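Local coordinates for beta-glucosidase (Chaetomella raphigera, PDB 6JXG), which probably hydrolyses terminal, non-reducing beta-D-glucosyl residues to release beta-D-glucose, as a secreted family 3 glycoside hydrolase of cellulose breakdown, at residues 32-37 and 250-255; 234-239 and 260-265; 350-355 and 407-412; 580-585 and 618-623; 630-635 and 666-671. One frame throughout, in Å; residues are numbered along the deposited sequence.

Contact 1. Residues 32-37 and 250-255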
# COMPACT_ATOMS: atom_id res chain seq x y z
N VAL A 32 20.12 2.90 -19.03
CA VAL A 32 21.52 2.51 -19.45
C VAL A 32 21.76 1.01 -19.55
O VAL A 32 22.78 0.60 -20.09
CB VAL A 32 22.61 3.08 -18.52
CG1 VAL A 32 22.53 4.57 -18.51
CG2 VAL A 32 22.51 2.51 -17.13
N GLY A 33 20.81 0.20 -19.07
CA GLY A 33 20.98 -1.22 -19.04
C GLY A 33 20.89 -1.77 -17.63
O GLY A 33 21.36 -1.14 -16.67
N TRP A 34 20.40 -3.00 -17.51
CA TRP A 34 20.28 -3.65 -16.20
C TRP A 34 21.65 -3.84 -15.50
O TRP A 34 22.57 -4.37 -16.09
CB TRP A 34 19.56 -4.97 -16.37
CG TRP A 34 19.43 -5.80 -15.14
CD1 TRP A 34 19.83 -7.06 -15.01
CD2 TRP A 34 18.77 -5.44 -13.90
NE1 TRP A 34 19.54 -7.51 -13.74
CE2 TRP A 34 18.88 -6.54 -13.05
CE3 TRP A 34 18.12 -4.26 -13.43
CZ2 TRP A 34 18.33 -6.55 -11.72
CZ3 TRP A 34 17.59 -4.24 -12.10
CH2 TRP A 34 17.72 -5.39 -11.24
N GLU A 35 21.76 -3.36 -14.25
CA GLU A 35 22.98 -3.35 -13.45
C GLU A 35 24.14 -2.58 -13.98
O GLU A 35 25.20 -2.60 -13.35
CB GLU A 35 23.43 -4.79 -13.06
CG GLU A 35 22.29 -5.52 -12.40
CD GLU A 35 22.69 -6.87 -11.83
OE1 GLU A 35 23.88 -7.16 -11.84
OE2 GLU A 35 21.82 -7.59 -11.37
N LYS A 36 23.96 -1.79 -15.02
CA LYS A 36 25.09 -1.04 -15.57
C LYS A 36 25.36 0.21 -14.72
O LYS A 36 26.53 0.54 -14.44
CB LYS A 36 24.86 -0.64 -17.03
CG LYS A 36 24.73 -1.76 -18.08
CD LYS A 36 25.97 -2.67 -18.16
CE LYS A 36 25.77 -4.13 -17.67
NZ LYS A 36 26.86 -4.58 -16.73
N GLY A 37 24.30 0.94 -14.34
CA GLY A 37 24.40 1.95 -13.33
C GLY A 37 24.33 1.43 -11.92
O GLY A 37 24.15 0.22 -11.70
N ALA A 250 12.14 4.09 -20.57
CA ALA A 250 12.26 2.65 -20.69
C ALA A 250 13.27 2.12 -19.71
O ALA A 250 14.45 2.40 -19.86
CB ALA A 250 12.64 2.23 -22.10
N MET A 251 12.82 1.35 -18.73
CA MET A 251 13.73 0.79 -17.75
C MET A 251 13.70 -0.74 -17.79
O MET A 251 12.63 -1.29 -17.90
CB MET A 251 13.28 1.25 -16.35
CG MET A 251 13.67 2.68 -16.04
SD MET A 251 15.48 2.77 -15.84
CE MET A 251 15.76 4.37 -16.57
N PRO A 252 14.83 -1.44 -17.49
CA PRO A 252 16.14 -0.78 -17.22
C PRO A 252 16.85 -0.28 -18.45
O PRO A 252 18.01 0.24 -18.33
CB PRO A 252 16.95 -1.89 -16.55
CG PRO A 252 16.37 -3.17 -17.08
CD PRO A 252 14.88 -2.91 -17.27
N GLY A 253 16.18 -0.42 -19.63
CA GLY A 253 16.69 0.03 -20.95
C GLY A 253 16.89 -1.13 -21.92
O GLY A 253 16.56 -1.03 -23.13
N ASP A 254 17.46 -2.23 -21.40
CA ASP A 254 17.58 -3.46 -22.13
C ASP A 254 16.71 -4.55 -21.48
O ASP A 254 15.98 -4.32 -20.45
CB ASP A 254 19.05 -3.92 -22.26
CG ASP A 254 19.71 -4.22 -20.93
OD1 ASP A 254 20.89 -4.60 -21.03
OD2 ASP A 254 19.07 -4.13 -19.83
N ASN A 255 16.76 -5.75 -22.04
CA ASN A 255 15.94 -6.81 -21.46
C ASN A 255 16.71 -7.53 -20.36
O ASN A 255 17.33 -8.57 -20.63
CB ASN A 255 15.45 -7.78 -22.53
CG ASN A 255 14.66 -8.95 -21.94
OD1 ASN A 255 14.67 -10.06 -22.48
ND2 ASN A 255 14.09 -8.77 -20.77
O HOH W 1 19.02 1.19 -15.84
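Gly33 and Trp34 meet Pro252 and Asp254 where two loops come together in the N-terminal, TIM-barrel-type part of this family 3 glycoside hydrolase, one loop following helix 22-29 and the other leading into helix 265-272. The side chain of Asp254 ties them. Its CB packs against Tyr260 O, its CG lies 3.8 Å from Gly33 CA, and its two carboxylate oxygens then divide the work. OD1 stays within its own loop, accepting the amide of Asn259, while OD2 spans both. OD2 accepts Trp34 N at 2.9 Å in a nearly straight bond (163° at the hydrogen) that arrives from above the carboxylate plane, and Gly257 N adds a weak bond to the same oxygen. With chi1 at 63°, CG lies between the backbone N and the carbonyl carbon, which brings OD2 within range of the Trp34 amide. One residue earlier, Gly33 N donates to Pro252 O at 2.9 Å, less straight at 144°. Pro252, which follows a cis peptide bond, touches Trp34 CB with its CG at 3.7 Å. Most of the indole leads away from this loop segment to edge-to-face contacts with Phe256 and Trp309, but Pro252 CB still comes up at its edge, 4.1 Å from Trp34 CE3.

Contact 2. Residues 234-239 and 260-265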
# COMPACT_ATOMS: atom_id res chain seq x y z
N ALA A 234 11.74 -4.11 -17.93
CA ALA A 234 11.63 -4.86 -19.18
C ALA A 234 10.16 -5.12 -19.57
O ALA A 234 9.84 -6.18 -20.14
CB ALA A 234 12.43 -6.16 -19.14
N ALA A 235 9.27 -4.18 -19.24
CA ALA A 235 7.84 -4.30 -19.58
C ALA A 235 7.59 -3.62 -20.94
O ALA A 235 6.48 -3.66 -21.47
CB ALA A 235 6.92 -3.72 -18.48
N GLN A 236 8.64 -3.03 -21.55
CA GLN A 236 8.51 -2.43 -22.89
C GLN A 236 8.65 -3.61 -23.89
O GLN A 236 9.51 -4.47 -23.69
CB GLN A 236 9.60 -1.41 -23.18
CG GLN A 236 9.67 -0.85 -24.58
CD GLN A 236 10.83 0.12 -24.78
OE1 GLN A 236 10.65 1.23 -25.30
NE2 GLN A 236 11.99 -0.30 -24.37
N HIS A 237 7.86 -3.62 -24.95
CA HIS A 237 7.85 -4.71 -25.93
C HIS A 237 8.28 -4.29 -27.30
O HIS A 237 8.82 -5.11 -28.03
CB HIS A 237 6.45 -5.36 -26.06
CG HIS A 237 6.07 -6.05 -24.81
ND1 HIS A 237 6.36 -7.37 -24.58
CD2 HIS A 237 5.66 -5.54 -23.63
CE1 HIS A 237 6.04 -7.68 -23.34
NE2 HIS A 237 5.63 -6.58 -22.73
N THR A 238 7.94 -3.07 -27.71
CA THR A 238 8.32 -2.59 -29.04
C THR A 238 8.89 -1.18 -29.00
O THR A 238 8.60 -0.42 -28.09
CB THR A 238 7.08 -2.57 -29.99
OG1 THR A 238 6.20 -1.48 -29.70
CG2 THR A 238 6.31 -3.87 -29.87
N THR A 239 9.66 -0.83 -30.01
CA THR A 239 10.14 0.54 -30.14
C THR A 239 8.96 1.54 -30.36
O THR A 239 8.76 2.55 -29.64
CB THR A 239 11.12 0.65 -31.33
OG1 THR A 239 12.24 -0.17 -31.09
CG2 THR A 239 11.58 2.11 -31.55
N TYR A 260 20.42 -5.11 -25.42
CA TYR A 260 19.64 -4.73 -26.60
C TYR A 260 18.61 -3.68 -26.14
O TYR A 260 17.82 -3.95 -25.22
CB TYR A 260 18.96 -5.91 -27.17
CG TYR A 260 18.17 -5.57 -28.42
CD1 TYR A 260 18.73 -5.79 -29.66
CD2 TYR A 260 16.86 -5.06 -28.36
CE1 TYR A 260 18.03 -5.52 -30.83
CE2 TYR A 260 16.18 -4.74 -29.51
CZ TYR A 260 16.78 -4.99 -30.75
OH TYR A 260 16.14 -4.74 -31.96
N TYR A 261 18.56 -2.56 -26.85
CA TYR A 261 17.79 -1.37 -26.45
C TYR A 261 16.72 -1.03 -27.51
O TYR A 261 17.05 -0.67 -28.67
CB TYR A 261 18.73 -0.16 -26.23
CG TYR A 261 19.73 -0.37 -25.16
CD1 TYR A 261 19.54 0.09 -23.87
CD2 TYR A 261 20.89 -1.10 -25.43
CE1 TYR A 261 20.48 -0.14 -22.89
CE2 TYR A 261 21.82 -1.38 -24.46
CZ TYR A 261 21.65 -0.87 -23.20
OH TYR A 261 22.63 -1.14 -22.27
N LEU A 262 15.47 -1.23 -27.15
CA LEU A 262 14.35 -0.93 -28.09
C LEU A 262 14.24 0.54 -28.37
O LEU A 262 13.74 0.94 -29.40
CB LEU A 262 13.00 -1.46 -27.54
CG LEU A 262 12.89 -2.98 -27.65
CD1 LEU A 262 11.83 -3.60 -26.78
CD2 LEU A 262 12.62 -3.36 -29.11
N TRP A 263 14.75 1.35 -27.45
CA TRP A 263 14.84 2.82 -27.68
C TRP A 263 16.33 3.19 -27.98
O TRP A 263 16.89 2.58 -28.89
CB TRP A 263 14.19 3.59 -26.55
CG TRP A 263 12.70 3.68 -26.65
CD1 TRP A 263 11.86 3.11 -27.60
CD2 TRP A 263 11.82 4.36 -25.73
NE1 TRP A 263 10.54 3.45 -27.36
CE2 TRP A 263 10.49 4.18 -26.19
CE3 TRP A 263 12.03 5.06 -24.56
CZ2 TRP A 263 9.41 4.73 -25.53
CZ3 TRP A 263 10.95 5.60 -23.89
CH2 TRP A 263 9.65 5.50 -24.41
N GLY A 264 16.97 4.13 -27.30
CA GLY A 264 18.32 4.48 -27.70
C GLY A 264 18.33 4.89 -29.21
O GLY A 264 17.37 5.55 -29.70
N SER A 265 19.34 4.40 -29.94
CA SER A 265 19.45 4.63 -31.38
C SER A 265 18.28 4.06 -32.12
O SER A 265 17.99 4.55 -33.16
CB SER A 265 20.61 3.88 -32.02
OG SER A 265 21.79 4.21 -31.44
O HOH W 2 14.83 0.49 -24.51
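Thr239 OG1 donates to Leu262 O in a short bond of 2.5 Å, lying in the carbonyl plane on a lone pair. Thr239 returns the link through its backbone: Trp263 NE1 donates to Thr239 O at 3.0 Å, with 156° at the hydrogen, in the indole plane and on a lone pair of the carbonyl. The two bonds join the loop that follows barrel strand 228-231 to the loop before helix 265-272, right at the start of helix 239-245, where Thr238 is the N-cap. OG1 lies anti to the carbonyl carbon of Thr239 (chi1 -62°), which directs it at Leu262. The carboxamide of Gln236 comes in over one face of the Trp263 ring, the planes 80° apart. Its OE1 is 3.0 Å from Trp263 NE1, yet the angle is too poor for a hydrogen bond, and OE1 pairs instead with Ser242 OG. Its NE2 donates to a water at 3.0 Å that also accepts Trp263 N, so the amide reaches the second loop through solvent. A phenylalanine in place of Trp263 would probably keep a ring beneath the Gln236 amide but leave Thr239 O without its indole N-H. Farther out, Leu262 fills the bend of the first loop. Its CB lies 3.5 Å from Gln236 NE2, and CD2 stands 3.8 Å from Thr239 OG1. Leu262 CD1 rests 3.6 Å from His237 O.

Contact 3. Residues 350-355 and 407-412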
# COMPACT_ATOMS: atom_id res chain seq x y z
N ALA A 350 2.54 -15.34 35.99
CA ALA A 350 3.61 -16.02 36.75
C ALA A 350 4.55 -16.65 35.73
O ALA A 350 5.74 -16.74 35.95
CB ALA A 350 3.01 -17.12 37.63
N SER A 351 3.99 -17.10 34.61
CA SER A 351 4.77 -17.78 33.59
C SER A 351 4.11 -17.62 32.23
O SER A 351 2.88 -17.47 32.17
CB SER A 351 4.86 -19.25 33.95
OG SER A 351 3.57 -19.77 34.02
N LEU A 352 4.92 -17.69 31.16
CA LEU A 352 4.46 -17.43 29.79
C LEU A 352 5.23 -18.30 28.85
O LEU A 352 6.44 -18.27 28.88
CB LEU A 352 4.80 -15.97 29.50
CG LEU A 352 3.91 -15.00 28.79
CD1 LEU A 352 2.42 -15.13 29.05
CD2 LEU A 352 4.41 -13.60 29.15
N ALA A 353 4.57 -19.16 28.11
CA ALA A 353 5.22 -19.92 27.06
C ALA A 353 5.25 -19.08 25.76
O ALA A 353 4.27 -18.36 25.46
CB ALA A 353 4.47 -21.26 26.83
N ILE A 354 6.37 -19.17 25.03
CA ILE A 354 6.59 -18.37 23.77
C ILE A 354 6.85 -19.39 22.66
O ILE A 354 7.86 -20.14 22.72
CB ILE A 354 7.70 -17.32 23.95
CG1 ILE A 354 7.36 -16.38 25.11
CG2 ILE A 354 8.01 -16.56 22.64
CD1 ILE A 354 6.21 -15.40 24.95
N ILE A 355 5.89 -19.51 21.72
CA ILE A 355 5.85 -20.63 20.81
C ILE A 355 5.81 -20.18 19.35
O ILE A 355 5.00 -19.36 18.98
CB ILE A 355 4.62 -21.55 21.13
CG1 ILE A 355 4.69 -22.01 22.57
CG2 ILE A 355 4.51 -22.73 20.17
CD1 ILE A 355 3.35 -22.41 23.13
N GLN A 407 8.81 -8.11 35.40
CA GLN A 407 7.65 -8.57 36.20
C GLN A 407 7.87 -9.94 36.87
O GLN A 407 6.97 -10.50 37.43
CB GLN A 407 6.42 -8.63 35.32
CG GLN A 407 6.16 -7.29 34.69
CD GLN A 407 4.90 -7.29 33.90
OE1 GLN A 407 4.28 -8.32 33.70
NE2 GLN A 407 4.51 -6.13 33.45
N GLY A 408 9.07 -10.46 36.77
CA GLY A 408 9.37 -11.79 37.31
C GLY A 408 8.56 -12.91 36.70
O GLY A 408 8.39 -13.97 37.31
N THR A 409 8.06 -12.75 35.48
CA THR A 409 7.41 -13.89 34.86
C THR A 409 8.46 -14.83 34.28
O THR A 409 9.43 -14.41 33.73
CB THR A 409 6.26 -13.59 33.86
OG1 THR A 409 6.47 -14.16 32.55
CG2 THR A 409 5.89 -12.22 33.83
N LYS A 410 8.20 -16.11 34.39
CA LYS A 410 9.09 -17.11 33.90
C LYS A 410 8.73 -17.37 32.43
O LYS A 410 7.53 -17.46 32.10
CB LYS A 410 8.89 -18.37 34.74
CG LYS A 410 9.97 -19.42 34.62
CD LYS A 410 9.54 -20.56 33.71
CE LYS A 410 10.66 -21.54 33.43
NZ LYS A 410 11.91 -20.88 32.92
N LEU A 411 9.72 -17.53 31.56
CA LEU A 411 9.47 -17.84 30.16
C LEU A 411 9.83 -19.25 29.78
O LEU A 411 10.91 -19.71 30.07
CB LEU A 411 10.21 -16.86 29.26
CG LEU A 411 9.92 -15.37 29.45
CD1 LEU A 411 10.97 -14.57 28.71
CD2 LEU A 411 8.55 -14.97 28.97
N VAL A 412 8.89 -19.94 29.14
CA VAL A 412 9.06 -21.23 28.59
C VAL A 412 9.09 -21.18 27.04
O VAL A 412 8.04 -20.94 26.34
CB VAL A 412 7.91 -22.16 29.05
CG1 VAL A 412 8.19 -23.59 28.57
CG2 VAL A 412 7.74 -22.11 30.55
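Strands 351-355 and 410-412 run parallel, 4.6 Å apart at their closest with 29° between their directions, so that Ser351, Leu352 and Ala353 stand beside Lys410, Leu411 and Val412. Four backbone bonds join them: Lys410 N to Ala350 O, Leu352 N to Lys410 O, Val412 N to Leu352 O and Ile354 N to Val412 O. On the face of Leu352 and Leu411 the packing is apolar. CD2 of Leu411 comes alongside Leu352 CB at 3.9 Å and approaches Ile354 CG1 at 4.3 Å. With CG anti to its carbonyl carbon (chi1 -57°), Leu411 reaches back over the neighbouring strand, and it also meets Thr401 and Ala404 of helix 396-406. Thr409 turns OG1 to the same area, 3.9 Å from Leu352 CB. On the other face Ala353 CB lies 4.2 Å from Val412 CB, and Ser351 CB is equally far from Lys410 CB. Beyond CB the two polar chains part. Ser351 OG bonds Glu430 N, while Lys410 bends at chi2 and chi4 until NZ donates to Leu411 O at 3.2 Å, from well above that carbonyl plane. Gly408, at positive phi, closes helix 396-406 in a Schellman motif and turns the chain into its strand. Parallel neighbours linked through a helix form a beta-alpha-beta crossover, here at the edge of the six-stranded sheet of the family 3 C-terminal domain, with strand 410-414 outermost.

Contact 4. Residues 580-585 and 618-623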
# COMPACT_ATOMS: atom_id res chain seq x y z
N THR A 580 -10.52 -0.33 25.32
CA THR A 580 -11.76 0.32 25.74
C THR A 580 -12.91 0.18 24.78
O THR A 580 -12.87 -0.61 23.85
CB THR A 580 -11.79 1.87 25.70
OG1 THR A 580 -10.78 2.48 24.88
CG2 THR A 580 -12.10 2.40 26.91
N THR A 581 -13.98 0.95 25.05
CA THR A 581 -15.19 1.01 24.21
C THR A 581 -15.48 2.44 23.87
O THR A 581 -15.11 3.34 24.58
CB THR A 581 -16.42 0.40 24.96
OG1 THR A 581 -16.64 1.07 26.23
CG2 THR A 581 -16.23 -1.07 25.20
N PHE A 582 -16.17 2.65 22.77
CA PHE A 582 -16.55 3.95 22.32
C PHE A 582 -18.05 4.00 21.98
O PHE A 582 -18.67 3.03 21.52
CB PHE A 582 -15.75 4.27 21.06
CG PHE A 582 -14.30 4.25 21.29
CD1 PHE A 582 -13.65 5.39 21.72
CD2 PHE A 582 -13.56 3.11 21.06
CE1 PHE A 582 -12.26 5.38 21.94
CE2 PHE A 582 -12.21 3.08 21.28
CZ PHE A 582 -11.56 4.22 21.71
N GLN A 583 -18.63 5.16 22.23
CA GLN A 583 -20.02 5.45 21.92
C GLN A 583 -20.12 6.63 20.99
O GLN A 583 -19.34 7.56 21.09
CB GLN A 583 -20.81 5.72 23.18
CG GLN A 583 -21.01 4.44 23.98
CD GLN A 583 -21.51 4.73 25.37
OE1 GLN A 583 -21.57 5.89 25.79
NE2 GLN A 583 -21.84 3.69 26.12
N TYR A 584 -21.06 6.57 20.07
CA TYR A 584 -21.14 7.57 19.02
C TYR A 584 -22.48 8.29 19.15
O TYR A 584 -23.48 7.66 19.44
CB TYR A 584 -21.13 6.88 17.70
CG TYR A 584 -19.84 6.33 17.18
CD1 TYR A 584 -19.33 6.75 15.95
CD2 TYR A 584 -19.20 5.30 17.85
CE1 TYR A 584 -18.18 6.19 15.40
CE2 TYR A 584 -18.00 4.80 17.35
CZ TYR A 584 -17.53 5.22 16.12
OH TYR A 584 -16.35 4.75 15.64
N SER A 585 -22.51 9.58 18.92
CA SER A 585 -23.75 10.31 18.91
C SER A 585 -23.60 11.59 18.08
O SER A 585 -22.55 11.87 17.50
CB SER A 585 -24.18 10.66 20.33
OG SER A 585 -23.24 11.50 20.92
N ALA A 618 -19.54 13.80 13.93
CA ALA A 618 -20.15 13.02 15.01
C ALA A 618 -19.35 13.20 16.26
O ALA A 618 -18.17 13.64 16.22
CB ALA A 618 -20.28 11.53 14.65
N LYS A 619 -19.99 12.88 17.38
CA LYS A 619 -19.31 12.89 18.65
C LYS A 619 -18.97 11.47 19.07
O LYS A 619 -19.85 10.58 19.02
CB LYS A 619 -20.18 13.51 19.76
CG LYS A 619 -19.55 13.39 21.14
CD LYS A 619 -20.14 14.45 22.05
CE LYS A 619 -21.45 14.07 22.67
NZ LYS A 619 -21.15 12.90 23.50
N VAL A 620 -17.71 11.26 19.51
CA VAL A 620 -17.28 9.94 19.93
C VAL A 620 -16.80 10.09 21.37
O VAL A 620 -16.15 11.11 21.74
CB VAL A 620 -16.07 9.47 19.11
CG1 VAL A 620 -15.57 8.14 19.60
CG2 VAL A 620 -16.45 9.37 17.63
N THR A 621 -17.18 9.10 22.19
CA THR A 621 -16.95 9.12 23.62
C THR A 621 -16.31 7.83 23.98
O THR A 621 -16.80 6.78 23.57
CB THR A 621 -18.30 9.17 24.36
OG1 THR A 621 -18.92 10.46 24.08
CG2 THR A 621 -18.07 9.09 25.83
N ASN A 622 -15.24 7.91 24.75
CA ASN A 622 -14.62 6.74 25.35
C ASN A 622 -15.44 6.37 26.57
O ASN A 622 -15.42 7.09 27.57
CB ASN A 622 -13.17 7.04 25.77
CG ASN A 622 -12.46 5.85 26.39
OD1 ASN A 622 -13.08 4.91 26.86
ND2 ASN A 622 -11.11 5.90 26.37
N SER A 623 -16.13 5.23 26.47
CA SER A 623 -17.10 4.78 27.47
C SER A 623 -16.45 3.76 28.39
O SER A 623 -17.11 3.22 29.27
CB SER A 623 -18.34 4.22 26.75
OG SER A 623 -17.97 3.23 25.84
O HOH W 3 -20.70 9.97 21.94
O HOH W 4 -20.27 1.61 25.05
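Gln583 and Ser585 share one water with Lys619 and Thr621 across two antiparallel strands. The water donates to Gln583 O at 2.9 Å and to Lys619 O at 3.1 Å. It also bonds Ser585 OG and Thr621 OG1, with a weak bond from Lys619 NZ; Thr621 OG1 hydrogen-bonds Ser663 OG as well. Where strand 612-622 ends, Thr581 OG1 and Ser623 OG hydrogen-bond at 2.6 Å, and a second water bridges Gln583 NE2 and Ser623 OG. Main-chain bonds pair Gln583 with Thr621 and Ser585 with Lys619, both ways. On the face of Phe582, Tyr584 and Val620 the contacts between the strands are largely apolar: Val620 CG1 meets Phe582 CD1 at 4.0 Å, and its CG2 sits over the Tyr584 ring toward the rim. There Asn622 extends its amide with CG anti to the backbone N (chi1 -180°), ND2 donating to Val626 O and Leu658 O while OD1 takes Gly624 N. An alanine here would probably leave both carbonyls without this donor and set the following turn free to shift. Strand 612-622 is flanked by 582-591 and 663-671, and this face lies against strands 628-637 and 704-711 of the facing sheet.

Contact 5. Residues 630-635 and 666-671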
# COMPACT_ATOMS: atom_id res chain seq x y z
N GLU A 630 -10.00 5.62 18.58
CA GLU A 630 -11.02 5.01 17.73
C GLU A 630 -10.93 5.55 16.31
O GLU A 630 -10.73 6.76 16.10
CB GLU A 630 -12.40 5.30 18.32
CG GLU A 630 -13.58 4.99 17.42
CD GLU A 630 -13.84 3.52 17.23
OE1 GLU A 630 -15.05 3.12 17.13
OE2 GLU A 630 -12.85 2.77 17.13
N VAL A 631 -11.10 4.67 15.32
CA VAL A 631 -11.16 5.05 13.92
C VAL A 631 -12.63 5.10 13.52
O VAL A 631 -13.25 4.08 13.27
CB VAL A 631 -10.38 4.07 12.98
CG1 VAL A 631 -10.47 4.49 11.51
CG2 VAL A 631 -8.95 3.99 13.38
N ALA A 632 -13.22 6.31 13.58
CA ALA A 632 -14.59 6.49 13.09
C ALA A 632 -14.60 6.46 11.57
O ALA A 632 -13.71 7.03 10.95
CB ALA A 632 -15.14 7.77 13.57
N GLN A 633 -15.62 5.87 10.99
CA GLN A 633 -15.72 5.60 9.56
C GLN A 633 -17.05 6.07 9.06
O GLN A 633 -18.06 5.91 9.78
CB GLN A 633 -15.58 4.13 9.24
CG GLN A 633 -14.23 3.61 9.71
CD GLN A 633 -14.18 2.12 9.90
OE1 GLN A 633 -14.69 1.35 9.09
NE2 GLN A 633 -13.53 1.69 10.97
N LEU A 634 -17.02 6.62 7.84
CA LEU A 634 -18.20 7.05 7.10
C LEU A 634 -18.32 6.28 5.82
O LEU A 634 -17.39 6.31 4.99
CB LEU A 634 -18.04 8.51 6.68
CG LEU A 634 -19.19 9.41 6.29
CD1 LEU A 634 -18.90 10.44 5.23
CD2 LEU A 634 -20.57 8.85 6.25
N TYR A 635 -19.49 5.65 5.64
CA TYR A 635 -19.89 4.89 4.45
C TYR A 635 -21.15 5.59 3.85
O TYR A 635 -22.05 6.14 4.58
CB TYR A 635 -20.20 3.42 4.78
CG TYR A 635 -19.00 2.66 5.31
CD1 TYR A 635 -18.18 1.94 4.46
CD2 TYR A 635 -18.63 2.75 6.64
CE1 TYR A 635 -17.05 1.27 4.95
CE2 TYR A 635 -17.49 2.09 7.13
CZ TYR A 635 -16.69 1.39 6.27
OH TYR A 635 -15.57 0.76 6.79
N VAL A 666 -15.41 13.93 15.54
CA VAL A 666 -14.83 13.43 14.28
C VAL A 666 -15.46 14.13 13.13
O VAL A 666 -16.60 14.47 13.18
CB VAL A 666 -14.89 11.88 14.16
CG1 VAL A 666 -14.04 11.31 15.25
CG2 VAL A 666 -16.29 11.35 14.23
N THR A 667 -14.69 14.34 12.07
CA THR A 667 -15.10 15.17 10.94
C THR A 667 -14.75 14.48 9.67
O THR A 667 -13.61 13.97 9.54
CB THR A 667 -14.39 16.53 11.04
OG1 THR A 667 -14.94 17.19 12.19
CG2 THR A 667 -14.59 17.34 9.83
N PHE A 668 -15.71 14.43 8.75
CA PHE A 668 -15.48 13.83 7.45
C PHE A 668 -15.80 14.88 6.39
O PHE A 668 -16.96 15.21 6.25
CB PHE A 668 -16.37 12.57 7.20
CG PHE A 668 -16.41 11.63 8.38
CD1 PHE A 668 -15.27 10.87 8.72
CD2 PHE A 668 -17.51 11.58 9.22
CE1 PHE A 668 -15.29 9.96 9.79
CE2 PHE A 668 -17.50 10.72 10.36
CZ PHE A 668 -16.39 9.89 10.63
N ASN A 669 -14.79 15.34 5.65
CA ASN A 669 -15.01 16.27 4.51
C ASN A 669 -15.13 15.53 3.19
O ASN A 669 -14.25 14.71 2.82
CB ASN A 669 -13.88 17.28 4.49
CG ASN A 669 -13.85 18.13 5.73
OD1 ASN A 669 -14.88 18.71 6.13
ND2 ASN A 669 -12.69 18.18 6.38
N LEU A 670 -16.24 15.76 2.50
CA LEU A 670 -16.59 15.04 1.31
C LEU A 670 -16.31 15.87 0.05
O LEU A 670 -16.73 17.05 -0.07
CB LEU A 670 -18.07 14.63 1.31
CG LEU A 670 -18.45 13.63 2.38
CD1 LEU A 670 -19.98 13.61 2.55
CD2 LEU A 670 -17.95 12.25 1.97
N ARG A 671 -15.55 15.27 -0.84
CA ARG A 671 -15.30 15.87 -2.15
C ARG A 671 -16.51 15.60 -3.04
O ARG A 671 -17.22 14.62 -2.85
CB ARG A 671 -14.05 15.24 -2.78
CG ARG A 671 -12.74 15.50 -2.05
CD ARG A 671 -11.66 14.60 -2.56
NE ARG A 671 -12.00 13.18 -2.33
CZ ARG A 671 -11.19 12.19 -2.66
NH1 ARG A 671 -9.98 12.45 -3.19
NH2 ARG A 671 -11.58 10.97 -2.51
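In the core of the fibronectin type III-like beta sandwich, Ala632 and Leu634 of strand 628-637 face Val666, Phe668 and Leu670 of strand 663-671. Phe668 and Leu634 contribute most of the surface. Leu634 CB sits over the middle of one face of the Phe668 ring, 4.0 Å from its centroid and 12° off the ring normal, a CH-pi contact. At the ring edge, Ala632 O lies near the ring plane, 3.5 Å from Phe668 CE1, and Ala632 CB is 3.8 Å from Phe668 CZ. The same methyl of Ala632 also touches Val666 CG2 at 3.8 Å, so one methyl touches both the valine branch and the ring. No hydrogen bond crosses here: the strands belong to different sheets of the sandwich, their axes 8.3 Å apart at the closest and inclined by 35°, and mainly inward-facing side chains fill the gap. Leu634 holds CG anti to the backbone N (chi1 -160°), which carries CD1 past the ring to Phe668 CB at 3.8 Å. Beyond it, Leu634 and Leu670 reach toward each other tip to tip, with CD1 of the first 3.8 Å from CD2 of the second. Val620 and Val616 of strand 612-622 lie beside Val666 and Phe668, respectively. Away from this core, Arg671 forms salt bridges with Asp188 and Asp674, and Glu630 OE2 forms one with Lys528. Behind strand 628-637, Tyr635 OH donates to Gln633 OE1 at 2.5 Å, in the carbonyl plane of that amide, whose NE2 bonds Gly574 O.

How the contacts relate
From the N terminus, contact 1 closes the longest loop, bringing residues 32-37 back to 250-255 across the strands and helices of the barrel part. Contact 2 opens within that loop and closes beyond it, so the two cross, and they touch through Val32 O with Tyr261 OH and Met251 O with Ala234 N. Contact 3 follows in series, pairing an edge strand with its neighbour in the C-terminal domain sheet; it lies about 53 Å, centre to centre, from contact 1. Contacts 4 and 5 come last, one after the other: contact 4 joins neighbours in one sheet of the fibronectin-like sandwich, and contact 5 joins that sheet to the facing one. Tyr584 OH and Glu630 OE1 link these two.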